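Long-range contact in ATP-dependent protease (Xanthomonas campestris pv. campestris, PDB 7CAY), which is homologous to the N-terminal substrate-binding domain of Lon peptidase and probably takes part in recognising protein substrates: residues A[14-19]-A[171-176]. Numbering follows the deposited sequence.
Sequences HSVLLP and QRLSLL
The backbone of 14-19, an irregular loop, runs past one side of the helical segment 171-176, with Val16 CA 6.3 Å from Leu173 CA and Leu18 CA 7.0 Å from Leu176 CA. No hydrogen bond joins the two segments, and the contact is mostly apolar packing. Val16 points at the helix and uses both methyls. Val16 CG2 lies 3.6 Å from Arg172 CB. Val16 CG1 stands 4.0 Å from Leu173 CB. CG1 is roughly anti to the carbonyl carbon (chi1 -38°) and meets Leu173, while CG2, between the backbone N and the carbonyl carbon, meets Arg172. The Val16 and Leu173 side chains lie nearly perpendicular to each other.

The loop connects strands 6-13 and 22-27 of the mixed beta-sheet, and the helix belongs to the C-terminal helical part of the chain. The contact therefore joins the sheet and helical parts of the Lon substrate-binding domain, whose family belongs to the PUA clan. Leu50 of strand 47-51 also packs on both Val16 and Leu173.

Further along, Leu18 turns its side-chain end to the helix, and Leu18 CD2 comes within 4.2 Å of Arg172 O. Leu18 CD1 lies obliquely near the guanidinium, 4.4 Å from Arg172 NH1. The arginine side chain is stretched out as far as NE, and its polar end is held by the backbone oxygens of Glu163 and Leu167. Leu176 has CG anti to its backbone N (chi1 -166°) and reaches the loop through CD1. Leu176 CD1 sits 4.0 Å from Leu17 O. Leu176 CD1 is also 4.1 Å from Pro19 CD. Leu17 O is hydrogen-bonded to Thr68, and Val16 N to Glu169 just ahead of the helical segment.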
ATOM      1  N   HIS A  14       0.981  -8.914   6.455  1.00 62.03           N
ATOM      2  CA  HIS A  14       0.372  -8.661   7.756  1.00 60.69           C
ATOM      3  C   HIS A  14       0.353  -7.186   8.121  1.00 55.81           C
ATOM      4  O   HIS A  14       0.185  -6.845   9.298  1.00 54.18           O
ATOM      5  CB  HIS A  14       1.098  -9.461   8.840  1.00 61.99           C
ATOM      6  CG  HIS A  14       0.858 -10.936   8.762  1.00 61.47           C
ATOM      7  ND1 HIS A  14      -0.244 -11.541   9.325  1.00 62.03           N
ATOM      8  CD2 HIS A  14       1.576 -11.927   8.181  1.00 61.45           C
ATOM      9  CE1 HIS A  14      -0.192 -12.842   9.100  1.00 62.13           C
ATOM     10  NE2 HIS A  14       0.901 -13.102   8.407  1.00 61.79           N
ATOM     11  N   SER A  15       0.519  -6.312   7.133  1.00 56.40           N
ATOM     12  CA  SER A  15       0.504  -4.873   7.342  1.00 54.12           C
ATOM     13  C   SER A  15       0.169  -4.211   6.017  1.00 52.59           C
ATOM     14  O   SER A  15       0.656  -4.640   4.969  1.00 53.86           O
ATOM     15  CB  SER A  15       1.849  -4.371   7.869  1.00 53.64           C
ATOM     16  OG  SER A  15       2.893  -4.738   6.985  1.00 53.19           O
ATOM     17  N   VAL A  16      -0.666  -3.175   6.065  1.00 51.26           N
ATOM     18  CA  VAL A  16      -1.032  -2.492   4.833  1.00 51.08           C
ATOM     19  C   VAL A  16       0.161  -1.689   4.323  1.00 51.59           C
ATOM     20  O   VAL A  16       1.026  -1.245   5.095  1.00 51.43           O
ATOM     21  CB  VAL A  16      -2.264  -1.589   5.036  1.00 52.56           C
ATOM     22  CG1 VAL A  16      -3.261  -2.254   5.977  1.00 52.61           C
ATOM     23  CG2 VAL A  16      -1.862  -0.215   5.547  1.00 53.46           C
ATOM     24  N   LEU A  17       0.226  -1.528   3.008  1.00 53.77           N
ATOM     25  CA  LEU A  17       1.233  -0.698   2.367  1.00 53.77           C
ATOM     26  C   LEU A  17       0.585   0.620   1.966  1.00 55.85           C
ATOM     27  O   LEU A  17      -0.323   0.640   1.129  1.00 55.36           O
ATOM     28  CB  LEU A  17       1.830  -1.399   1.147  1.00 51.85           C
ATOM     29  CG  LEU A  17       2.878  -0.577   0.397  1.00 51.54           C
ATOM     30  CD1 LEU A  17       4.025  -0.194   1.325  1.00 51.16           C
ATOM     31  CD2 LEU A  17       3.394  -1.344  -0.807  1.00 51.05           C
ATOM     32  N   LEU A  18       1.034   1.706   2.571  1.00 55.94           N
ATOM     33  CA  LEU A  18       0.475   2.999   2.226  1.00 57.55           C
ATOM     34  C   LEU A  18       1.100   3.511   0.929  1.00 57.30           C
ATOM     35  O   LEU A  18       2.237   3.161   0.599  1.00 56.65           O
ATOM     36  CB  LEU A  18       0.716   3.999   3.349  1.00 58.94           C
ATOM     37  CG  LEU A  18       0.255   3.546   4.736  1.00 58.32           C
ATOM     38  CD1 LEU A  18       0.599   4.594   5.780  1.00 60.17           C
ATOM     39  CD2 LEU A  18      -1.234   3.251   4.738  1.00 57.09           C
ATOM     40  N   PRO A  19       0.367   4.321   0.165  1.00 57.51           N
ATOM     41  CA  PRO A  19       0.933   4.870  -1.073  1.00 59.55           C
ATOM     42  C   PRO A  19       2.164   5.720  -0.792  1.00 61.95           C
ATOM     43  O   PRO A  19       2.205   6.492   0.168  1.00 62.89           O
ATOM     44  CB  PRO A  19      -0.216   5.708  -1.646  1.00 60.69           C
ATOM     45  CG  PRO A  19      -1.448   5.096  -1.066  1.00 58.70           C
ATOM     46  CD  PRO A  19      -1.061   4.649   0.311  1.00 57.10           C
ATOM     47  N   GLN A 171      -6.517   0.722  11.688  1.00 54.69           N
ATOM     48  CA  GLN A 171      -6.629   2.151  11.414  1.00 54.40           C
ATOM     49  C   GLN A 171      -5.966   2.515  10.092  1.00 54.01           C
ATOM     50  O   GLN A 171      -6.484   3.344   9.336  1.00 53.85           O
ATOM     51  CB  GLN A 171      -6.017   2.952  12.563  1.00 55.29           C
ATOM     52  CG  GLN A 171      -6.757   2.800  13.883  1.00 56.31           C
ATOM     53  CD  GLN A 171      -6.023   3.442  15.040  1.00 57.83           C
ATOM     54  OE1 GLN A 171      -4.885   3.888  14.897  1.00 58.44           O
ATOM     55  NE2 GLN A 171      -6.671   3.493  16.198  1.00 58.72           N
ATOM     56  N   ARG A 172      -4.822   1.901   9.790  1.00 51.39           N
ATOM     57  CA  ARG A 172      -4.171   2.166   8.514  1.00 52.45           C
ATOM     58  C   ARG A 172      -4.974   1.600   7.351  1.00 49.84           C
ATOM     59  O   ARG A 172      -4.947   2.157   6.248  1.00 48.99           O
ATOM     60  CB  ARG A 172      -2.751   1.599   8.526  1.00 54.07           C
ATOM     61  CG  ARG A 172      -1.967   1.996   9.762  1.00 57.80           C
ATOM     62  CD  ARG A 172      -0.468   1.921   9.547  1.00 61.02           C
ATOM     63  NE  ARG A 172       0.249   2.390  10.730  1.00 65.85           N
ATOM     64  CZ  ARG A 172       1.482   2.886  10.713  1.00 69.46           C
ATOM     65  NH1 ARG A 172       2.143   2.991   9.569  1.00 70.30           N
ATOM     66  NH2 ARG A 172       2.051   3.288  11.843  1.00 71.72           N
ATOM     67  N   LEU A 173      -5.699   0.503   7.581  1.00 52.65           N
ATOM     68  CA  LEU A 173      -6.566  -0.048   6.544  1.00 52.22           C
ATOM     69  C   LEU A 173      -7.758   0.862   6.282  1.00 54.00           C
ATOM     70  O   LEU A 173      -8.191   1.017   5.133  1.00 53.82           O
ATOM     71  CB  LEU A 173      -7.037  -1.447   6.949  1.00 51.09           C
ATOM     72  CG  LEU A 173      -8.046  -2.144   6.035  1.00 50.00           C
ATOM     73  CD1 LEU A 173      -7.432  -2.462   4.680  1.00 49.10           C
ATOM     74  CD2 LEU A 173      -8.572  -3.402   6.698  1.00 49.20           C
ATOM     75  N   SER A 174      -8.305   1.472   7.336  1.00 54.11           N
ATOM     76  CA  SER A 174      -9.429   2.386   7.165  1.00 55.14           C
ATOM     77  C   SER A 174      -9.017   3.624   6.379  1.00 55.68           C
ATOM     78  O   SER A 174      -9.790   4.128   5.556  1.00 57.88           O
ATOM     79  CB  SER A 174      -9.998   2.773   8.528  1.00 56.76           C
ATOM     80  OG  SER A 174     -11.075   3.685   8.392  1.00 59.79           O
ATOM     81  N   LEU A 175      -7.805   4.129   6.619  1.00 53.77           N
ATOM     82  CA  LEU A 175      -7.296   5.242   5.824  1.00 55.53           C
ATOM     83  C   LEU A 175      -7.143   4.845   4.362  1.00 57.76           C
ATOM     84  O   LEU A 175      -7.468   5.628   3.461  1.00 60.48           O
ATOM     85  CB  LEU A 175      -5.960   5.726   6.393  1.00 54.38           C
ATOM     86  CG  LEU A 175      -6.020   6.371   7.778  1.00 55.04           C
ATOM     87  CD1 LEU A 175      -4.637   6.484   8.396  1.00 55.25           C
ATOM     88  CD2 LEU A 175      -6.685   7.734   7.706  1.00 56.16           C
ATOM     89  N   LEU A 176      -6.651   3.630   4.109  1.00 55.70           N
ATOM     90  CA  LEU A 176      -6.525   3.147   2.737  1.00 57.48           C
ATOM     91  C   LEU A 176      -7.884   3.091   2.045  1.00 60.57           C
ATOM     92  O   LEU A 176      -8.004   3.444   0.866  1.00 59.89           O
ATOM     93  CB  LEU A 176      -5.854   1.770   2.729  1.00 54.15           C
ATOM     94  CG  LEU A 176      -5.324   1.237   1.394  1.00 51.71           C
ATOM     95  CD1 LEU A 176      -4.072   1.997   0.971  1.00 51.55           C
ATOM     96  CD2 LEU A 176      -5.054  -0.260   1.477  1.00 49.46           C
TER